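Local coordinates for protein GTPase HflX (Sulfolobus solfataricus P2, PDB 2QTF) that hydrolyses GTP, associates with the large (50S) ribosomal subunit and may act in protein synthesis or ribosome biogenesis, at residues L89-F94 with V245-V250; V231-F236 with S253-S258. All coordinates share one frame; numbering follows the deposited sequence.

Both contacts are buried and draw on the same part of the chain: V245-V250 of contact 1 lies on helix 245-253, while S253-S258 of contact 2 leads from that helix toward strand 260-266. Contact 1 joins helix 86-97, of the N-terminal region, to the GTPase domain, whereas contact 2 stays within that domain and includes part of the predicted GTP site. Their chemistry follows their place. Aromatic and aliphatic carbon fills contact 1; contact 2 is a thinner seam of small side chains, with a bridging water, and D232 beside it binds a cadmium ion. The two meet where F94 CD1 lies 3.9 Å from V234 CG2 and F248 CE1 lies 3.2 Å from G235 O.

Contact 1 of 2, residues L89-F94 with V245-V250; sequences LLLEIF and VDAFFV. With CD (cadmium ion), chain B.
F94 and F248 show how two aromatic side chains can join helices without stacking. The F94 ring crosses that of F248 obliquely, with planes at 43° and centroids 5.6 Å apart, and it packs largely against the root of its partner. F248 CA sits over one face of the F94 ring, offset toward the rim, in a CH-pi contact 4.0 Å from the centroid. Further round, F94 CZ comes to 3.5 Å from F248 CB, and F94 CE1 approaches the edge of the F248 ring at CD1, 3.7 Å away. The CB of F94 is directed at the other helix, whereas F248, with CG anti to the backbone N (chi1 169°), carries its ring alongside the gap. The other face of the F94 ring lies against L90 O, one turn back in its own helix.

A247 completes the surface. Its CB meets F94 CD2 at 4.0 Å from an oblique direction, and the CD2 branch of L91 reaches the same methyl from a side chain whose own root does not aim at it.

Segments 89-94 and 245-250 run in nearly the same N-to-C direction, their axes 23° apart and 10.1 Å at closest approach, a spacing that the F94 ring helps to bridge. An alanine in place of F94 is likely to open a gap between the helices, leaving the A247 methyl and the F248 backbone without their aromatic cover.

With almost entirely carbon surfaces meeting and no polar bond between the two segments, the N-terminal region and the GTPase domain are held at this point mainly by shape and, probably, the exclusion of water.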
ATOM      1  N   LEU A  89     -10.238   0.629  -4.504  1.00 15.89           N
ATOM      2  CA  LEU A  89      -9.515   0.149  -3.330  1.00 16.64           C
ATOM      3  C   LEU A  89      -8.099   0.714  -3.316  1.00 17.14           C
ATOM      4  O   LEU A  89      -7.555   1.146  -2.270  1.00 14.93           O
ATOM      5  CB  LEU A  89      -9.505  -1.427  -3.266  1.00 17.74           C
ATOM      6  CG  LEU A  89      -8.545  -2.073  -2.201  1.00 15.34           C
ATOM      7  CD1 LEU A  89      -9.078  -1.814  -0.826  1.00 17.42           C
ATOM      8  CD2 LEU A  89      -8.253  -3.632  -2.355  1.00 21.11           C
ATOM      9  N   LEU A  90      -7.403   0.607  -4.442  1.00 17.56           N
ATOM     10  CA  LEU A  90      -5.979   1.082  -4.416  1.00 18.37           C
ATOM     11  C   LEU A  90      -5.990   2.597  -4.261  1.00 18.49           C
ATOM     12  O   LEU A  90      -5.074   3.131  -3.610  1.00 18.65           O
ATOM     13  CB  LEU A  90      -5.232   0.745  -5.753  1.00 18.64           C
ATOM     14  CG  LEU A  90      -5.083  -0.758  -5.969  1.00 26.53           C
ATOM     15  CD1 LEU A  90      -4.567  -1.215  -7.392  1.00 26.24           C
ATOM     16  CD2 LEU A  90      -4.279  -1.396  -4.903  1.00 31.10           C
ATOM     17  N   LEU A  91      -6.969   3.310  -4.871  1.00 17.16           N
ATOM     18  CA  LEU A  91      -7.018   4.768  -4.669  1.00 16.28           C
ATOM     19  C   LEU A  91      -7.264   5.106  -3.161  1.00 16.88           C
ATOM     20  O   LEU A  91      -6.710   6.085  -2.621  1.00 17.18           O
ATOM     21  CB  LEU A  91      -8.095   5.483  -5.577  1.00 17.29           C
ATOM     22  CG  LEU A  91      -7.629   5.502  -7.073  1.00 15.32           C
ATOM     23  CD1 LEU A  91      -8.865   5.836  -7.900  1.00 14.51           C
ATOM     24  CD2 LEU A  91      -6.457   6.551  -7.145  1.00 16.60           C
ATOM     25  N   GLU A  92      -8.112   4.301  -2.494  1.00 17.72           N
ATOM     26  CA  GLU A  92      -8.248   4.443  -0.988  1.00 16.72           C
ATOM     27  C   GLU A  92      -6.917   4.278  -0.215  1.00 17.61           C
ATOM     28  O   GLU A  92      -6.609   5.111   0.645  1.00 16.26           O
ATOM     29  CB  GLU A  92      -9.355   3.452  -0.461  1.00 14.80           C
ATOM     30  CG  GLU A  92      -9.592   3.660   1.062  1.00 18.26           C
ATOM     31  CD  GLU A  92     -10.542   4.885   1.257  1.00 19.05           C
ATOM     32  OE1 GLU A  92     -11.113   5.325   0.186  1.00 18.56           O
ATOM     33  OE2 GLU A  92     -10.790   5.352   2.429  1.00 26.08           O
ATOM     34  N   ILE A  93      -6.115   3.240  -0.558  1.00 14.90           N
ATOM     35  CA  ILE A  93      -4.766   3.020   0.033  1.00 17.82           C
ATOM     36  C   ILE A  93      -3.925   4.279  -0.177  1.00 17.10           C
ATOM     37  O   ILE A  93      -3.309   4.815   0.742  1.00 17.78           O
ATOM     38  CB  ILE A  93      -4.077   1.787  -0.630  1.00 18.68           C
ATOM     39  CG1 ILE A  93      -4.885   0.537  -0.284  1.00 20.13           C
ATOM     40  CG2 ILE A  93      -2.570   1.731  -0.229  1.00 19.39           C
ATOM     41  CD1 ILE A  93      -4.426  -0.693  -1.048  1.00 19.63           C
ATOM     42  N   PHE A  94      -3.992   4.801  -1.372  1.00 17.62           N
ATOM     43  CA  PHE A  94      -3.149   6.003  -1.698  1.00 17.54           C
ATOM     44  C   PHE A  94      -3.600   7.194  -0.859  1.00 16.44           C
ATOM     45  O   PHE A  94      -2.758   7.892  -0.273  1.00 18.39           O
ATOM     46  CB  PHE A  94      -3.150   6.341  -3.200  1.00 18.63           C
ATOM     47  CG  PHE A  94      -2.729   5.183  -4.150  1.00 18.86           C
ATOM     48  CD1 PHE A  94      -2.003   4.101  -3.716  1.00 20.90           C
ATOM     49  CD2 PHE A  94      -2.969   5.349  -5.534  1.00 15.91           C
ATOM     50  CE1 PHE A  94      -1.676   3.055  -4.592  1.00 17.45           C
ATOM     51  CE2 PHE A  94      -2.603   4.302  -6.487  1.00 18.97           C
ATOM     52  CZ  PHE A  94      -1.966   3.169  -6.007  1.00 20.29           C
ATOM     53  N   VAL A 245      -1.667   4.956 -12.202  1.00 22.14           N
ATOM     54  CA  VAL A 245      -0.188   4.900 -12.082  1.00 20.92           C
ATOM     55  C   VAL A 245       0.304   6.236 -11.690  1.00 20.19           C
ATOM     56  O   VAL A 245       1.192   6.294 -10.859  1.00 21.11           O
ATOM     57  CB  VAL A 245       0.446   4.443 -13.429  1.00 22.66           C
ATOM     58  CG1 VAL A 245       1.950   4.897 -13.517  1.00 25.30           C
ATOM     59  CG2 VAL A 245       0.356   2.975 -13.548  1.00 22.10           C
ATOM     60  N   ASP A 246      -0.237   7.356 -12.184  1.00 20.08           N
ATOM     61  CA  ASP A 246       0.309   8.599 -11.691  1.00 22.10           C
ATOM     62  C   ASP A 246      -0.015   8.900 -10.217  1.00 23.63           C
ATOM     63  O   ASP A 246       0.828   9.457  -9.514  1.00 23.31           O
ATOM     64  CB  ASP A 246      -0.212   9.857 -12.369  1.00 24.32           C
ATOM     65  CG  ASP A 246       0.330  10.028 -13.838  1.00 31.47           C
ATOM     66  OD1 ASP A 246       1.311   9.387 -14.238  1.00 34.65           O
ATOM     67  OD2 ASP A 246      -0.302  10.815 -14.513  1.00 31.38           O
ATOM     68  N   ALA A 247      -1.263   8.637  -9.804  1.00 20.28           N
ATOM     69  CA  ALA A 247      -1.538   8.800  -8.393  1.00 20.82           C
ATOM     70  C   ALA A 247      -0.583   7.948  -7.550  1.00 19.30           C
ATOM     71  O   ALA A 247      -0.182   8.387  -6.450  1.00 19.33           O
ATOM     72  CB  ALA A 247      -2.984   8.437  -8.096  1.00 18.41           C
ATOM     73  N   PHE A 248      -0.274   6.722  -8.009  1.00 19.85           N
ATOM     74  CA  PHE A 248       0.615   5.818  -7.227  1.00 18.97           C
ATOM     75  C   PHE A 248       1.988   6.432  -7.095  1.00 20.62           C
ATOM     76  O   PHE A 248       2.531   6.631  -5.985  1.00 18.36           O
ATOM     77  CB  PHE A 248       0.743   4.400  -7.913  1.00 19.51           C
ATOM     78  CG  PHE A 248       1.806   3.581  -7.309  1.00 22.33           C
ATOM     79  CD1 PHE A 248       1.736   3.160  -5.961  1.00 19.17           C
ATOM     80  CD2 PHE A 248       2.969   3.251  -8.088  1.00 28.13           C
ATOM     81  CE1 PHE A 248       2.811   2.432  -5.347  1.00 27.98           C
ATOM     82  CE2 PHE A 248       4.026   2.525  -7.504  1.00 27.93           C
ATOM     83  CZ  PHE A 248       3.917   2.074  -6.137  1.00 26.55           C
ATOM     84  N   PHE A 249       2.597   6.734  -8.251  1.00 19.60           N
ATOM     85  CA  PHE A 249       3.951   7.300  -8.201  1.00 19.99           C
ATOM     86  C   PHE A 249       4.085   8.594  -7.437  1.00 20.06           C
ATOM     87  O   PHE A 249       5.055   8.837  -6.694  1.00 22.43           O
ATOM     88  CB  PHE A 249       4.565   7.393  -9.617  1.00 19.96           C
ATOM     89  CG  PHE A 249       5.084   6.115 -10.056  1.00 22.34           C
ATOM     90  CD1 PHE A 249       6.180   5.554  -9.399  1.00 25.95           C
ATOM     91  CD2 PHE A 249       4.431   5.371 -11.061  1.00 25.47           C
ATOM     92  CE1 PHE A 249       6.674   4.290  -9.735  1.00 25.94           C
ATOM     93  CE2 PHE A 249       4.913   4.103 -11.420  1.00 30.25           C
ATOM     94  CZ  PHE A 249       6.056   3.553 -10.763  1.00 29.86           C
ATOM     95  N   VAL A 250       3.150   9.455  -7.589  1.00 20.20           N
ATOM     96  CA  VAL A 250       3.236  10.712  -6.851  1.00 20.29           C
ATOM     97  C   VAL A 250       3.115  10.504  -5.343  1.00 21.11           C
ATOM     98  O   VAL A 250       3.797  11.119  -4.518  1.00 21.16           O
ATOM     99  CB  VAL A 250       2.138  11.706  -7.354  1.00 20.26           C
ATOM    100  CG1 VAL A 250       2.242  12.992  -6.625  1.00 21.13           C
ATOM    101  CG2 VAL A 250       2.353  12.067  -8.856  1.00 27.20           C
TER
HETATM  102 CD    CD B 401     -12.384   6.730   1.713  1.00 23.99          CD
HETATM  103  O   HOH W   1     -13.722   6.529  -0.363  1.00 28.66           O
HETATM  104  O   HOH W   2     -13.833   4.640   2.291  1.00 35.31           O

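Contact 2 of 2, residues V231-F236 with S253-S258; sequences VDTVGF and SEAKYS. With CD (cadmium ion), chain C; ACT (acetate ion), chain H.
T233 and A255 meet without a ring between them, and the flat groups stand to the side: the Y257 ring has E254 CA over the centre of one face, while the D232 carboxylate grips a cadmium ion with both oxygens, OD1 at 2.4 Å and OD2 at 2.3 Å. H97 and four waters also bind this metal. Across the seam itself, T233 CG2 touches A255 CB at 3.9 Å. That methyl stands anti to the backbone N (chi1 -64° for OG1), which leaves OG1 turned to a water that it shares with S258 OG, 2.7 Å from T233 OG1. V231 CG2 packs beside S258 OG at 4.0 Å.

D232-G235 matches the DxxG (G3) motif of GTPases, predicted here to bind GTP. G235 N donates to O of the acetate at 2.8 Å. The acetate, probably from the crystallisation liquor, is also bonded by K192 and T188, consistent with an anion taking a place where a phosphate of GTP would bind.

V231 is hydrogen-bonded through its backbone to strand 181-185, and its side chain, like that of S258, touches S181. The seam thus lies between strand 226-232 with the loop after it and the 3-10 segment 254-257 with S258, which follow helix 245-253, whose L252 packs on T233, V234 and F236.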
ATOM      1  N   VAL A 231       7.520   6.700   9.558  1.00 22.09           N
ATOM      2  CA  VAL A 231       6.582   7.164   8.551  1.00 20.78           C
ATOM      3  C   VAL A 231       6.109   5.911   7.716  1.00 20.20           C
ATOM      4  O   VAL A 231       6.917   5.163   7.196  1.00 19.24           O
ATOM      5  CB  VAL A 231       7.215   8.245   7.668  1.00 25.22           C
ATOM      6  CG1 VAL A 231       6.331   8.573   6.423  1.00 24.37           C
ATOM      7  CG2 VAL A 231       7.618   9.591   8.448  1.00 22.28           C
ATOM      8  N   ASP A 232       4.794   5.681   7.670  1.00 20.85           N
ATOM      9  CA  ASP A 232       4.183   4.567   6.869  1.00 19.67           C
ATOM     10  C   ASP A 232       4.038   5.093   5.452  1.00 20.81           C
ATOM     11  O   ASP A 232       3.073   5.757   5.121  1.00 20.74           O
ATOM     12  CB  ASP A 232       2.795   4.233   7.441  1.00 21.30           C
ATOM     13  CG  ASP A 232       2.106   3.093   6.673  1.00 21.85           C
ATOM     14  OD1 ASP A 232       2.708   2.646   5.666  1.00 19.30           O
ATOM     15  OD2 ASP A 232       0.929   2.702   6.907  1.00 29.15           O
ATOM     16  N   THR A 233       5.008   4.793   4.608  1.00 21.06           N
ATOM     17  CA  THR A 233       4.977   5.149   3.206  1.00 23.07           C
ATOM     18  C   THR A 233       4.117   4.065   2.491  1.00 21.88           C
ATOM     19  O   THR A 233       4.057   2.875   2.929  1.00 22.26           O
ATOM     20  CB  THR A 233       6.420   5.169   2.644  1.00 22.88           C
ATOM     21  OG1 THR A 233       7.147   6.230   3.324  1.00 27.26           O
ATOM     22  CG2 THR A 233       6.477   5.448   1.127  1.00 23.48           C
ATOM     23  N   VAL A 234       3.495   4.490   1.372  1.00 18.07           N
ATOM     24  CA  VAL A 234       2.741   3.501   0.570  1.00 19.07           C
ATOM     25  C   VAL A 234       3.696   2.357   0.121  1.00 18.88           C
ATOM     26  O   VAL A 234       4.912   2.570  -0.142  1.00 20.44           O
ATOM     27  CB  VAL A 234       1.979   4.208  -0.603  1.00 19.05           C
ATOM     28  CG1 VAL A 234       3.010   4.701  -1.723  1.00 16.68           C
ATOM     29  CG2 VAL A 234       0.817   3.330  -1.136  1.00 22.20           C
ATOM     30  N   GLY A 235       3.194   1.135   0.026  1.00 18.43           N
ATOM     31  CA  GLY A 235       4.021   0.045  -0.485  1.00 21.64           C
ATOM     32  C   GLY A 235       4.247   0.129  -1.985  1.00 25.95           C
ATOM     33  O   GLY A 235       3.541   0.916  -2.661  1.00 29.30           O
ATOM     34  N   PHE A 236       5.225  -0.640  -2.506  1.00 22.90           N
ATOM     35  CA  PHE A 236       5.356  -0.931  -3.938  1.00 23.28           C
ATOM     36  C   PHE A 236       4.204  -1.932  -4.210  1.00 25.07           C
ATOM     37  O   PHE A 236       4.019  -2.913  -3.484  1.00 23.74           O
ATOM     38  CB  PHE A 236       6.688  -1.641  -4.205  1.00 21.67           C
ATOM     39  CG  PHE A 236       7.883  -0.887  -3.707  1.00 23.93           C
ATOM     40  CD1 PHE A 236       7.975   0.472  -3.862  1.00 17.25           C
ATOM     41  CD2 PHE A 236       8.931  -1.576  -3.096  1.00 27.90           C
ATOM     42  CE1 PHE A 236       9.175   1.226  -3.458  1.00 21.86           C
ATOM     43  CE2 PHE A 236      10.066  -0.864  -2.596  1.00 21.89           C
ATOM     44  CZ  PHE A 236      10.183   0.542  -2.805  1.00 21.04           C
ATOM     45  N   SER A 253       6.372   8.847  -4.288  1.00 22.56           N
ATOM     46  CA  SER A 253       7.494   9.834  -4.294  1.00 24.69           C
ATOM     47  C   SER A 253       7.635  10.674  -3.045  1.00 23.41           C
ATOM     48  O   SER A 253       8.710  11.312  -2.812  1.00 25.73           O
ATOM     49  CB  SER A 253       7.350  10.775  -5.539  1.00 24.49           C
ATOM     50  OG  SER A 253       7.592   9.943  -6.681  1.00 30.87           O
ATOM     51  N   GLU A 254       6.590  10.736  -2.205  1.00 25.17           N
ATOM     52  CA  GLU A 254       6.718  11.360  -0.890  1.00 23.84           C
ATOM     53  C   GLU A 254       7.793  10.644  -0.021  1.00 25.13           C
ATOM     54  O   GLU A 254       8.194  11.168   1.042  1.00 26.60           O
ATOM     55  CB  GLU A 254       5.451  11.372  -0.104  1.00 23.90           C
ATOM     56  CG  GLU A 254       4.273  12.184  -0.818  1.00 24.24           C
ATOM     57  CD  GLU A 254       2.966  12.157  -0.076  1.00 23.43           C
ATOM     58  OE1 GLU A 254       2.906  11.735   1.117  1.00 26.22           O
ATOM     59  OE2 GLU A 254       1.950  12.658  -0.678  1.00 23.72           O
ATOM     60  N   ALA A 255       8.235   9.474  -0.417  1.00 25.16           N
ATOM     61  CA  ALA A 255       9.235   8.784   0.408  1.00 27.22           C
ATOM     62  C   ALA A 255      10.525   9.618   0.423  1.00 30.42           C
ATOM     63  O   ALA A 255      11.338   9.494   1.300  1.00 30.28           O
ATOM     64  CB  ALA A 255       9.544   7.459  -0.169  1.00 28.72           C
ATOM     65  N   LYS A 256      10.730  10.459  -0.589  1.00 30.55           N
ATOM     66  CA  LYS A 256      11.957  11.247  -0.555  1.00 33.69           C
ATOM     67  C   LYS A 256      11.933  12.361   0.516  1.00 32.37           C
ATOM     68  O   LYS A 256      12.943  13.029   0.776  1.00 33.60           O
ATOM     69  CB  LYS A 256      12.303  11.689  -2.000  1.00 34.86           C
ATOM     70  CG  LYS A 256      11.406  12.725  -2.522  1.00 38.63           C
ATOM     71  CD  LYS A 256      11.855  13.022  -3.993  1.00 48.26           C
ATOM     72  CE  LYS A 256      11.002  12.322  -4.993  1.00 50.90           C
ATOM     73  NZ  LYS A 256      10.841  13.171  -6.237  1.00 55.84           N
ATOM     74  N   TYR A 257      10.847  12.527   1.243  1.00 31.36           N
ATOM     75  CA  TYR A 257      10.823  13.512   2.323  1.00 31.43           C
ATOM     76  C   TYR A 257      11.498  13.009   3.644  1.00 30.56           C
ATOM     77  O   TYR A 257      11.763  13.800   4.576  1.00 29.76           O
ATOM     78  CB  TYR A 257       9.370  13.830   2.767  1.00 35.60           C
ATOM     79  CG  TYR A 257       8.463  14.488   1.733  1.00 38.41           C
ATOM     80  CD1 TYR A 257       8.984  15.097   0.613  1.00 41.67           C
ATOM     81  CD2 TYR A 257       7.070  14.454   1.895  1.00 39.14           C
ATOM     82  CE1 TYR A 257       8.128  15.697  -0.340  1.00 46.69           C
ATOM     83  CE2 TYR A 257       6.198  15.043   0.978  1.00 35.17           C
ATOM     84  CZ  TYR A 257       6.719  15.667  -0.136  1.00 41.88           C
ATOM     85  OH  TYR A 257       5.855  16.277  -1.051  1.00 45.34           O
ATOM     86  N   SER A 258      11.666  11.696   3.744  1.00 25.84           N
ATOM     87  CA  SER A 258      12.163  11.063   4.949  1.00 24.84           C
ATOM     88  C   SER A 258      13.710  11.150   4.898  1.00 24.59           C
ATOM     89  O   SER A 258      14.307  11.175   3.808  1.00 25.31           O
ATOM     90  CB  SER A 258      11.597   9.608   5.043  1.00 25.36           C
ATOM     91  OG  SER A 258      10.184   9.712   5.337  1.00 27.03           O
TER
HETATM   92 CD    CD C 402       0.793   1.299   5.102  1.00 25.98          CD
HETATM   93  C   ACT H 601       0.760  -1.366   0.743  1.00 44.00           C
HETATM   94  O   ACT H 601       1.046  -0.172   1.207  1.00 42.26           O
HETATM   95  OXT ACT H 601       1.682  -2.162   0.302  1.00 41.50           O
HETATM   96  CH3 ACT H 601      -0.716  -1.785   0.690  1.00 41.63           C
HETATM   97  O   HOH W   3       9.417   7.667   3.404  1.00 37.73           O
HETATM   98  O   HOH W   4       2.285   0.900   3.242  1.00 26.87           O
HETATM   99  O   HOH W   5      -0.420  -0.250   3.572  1.00 35.63           O
HETATM  100  O   HOH W   6       2.002  -0.367   6.106  1.00 35.63           O
HETATM  101  O   HOH W   7      -1.204   0.703   6.306  1.00 28.11           O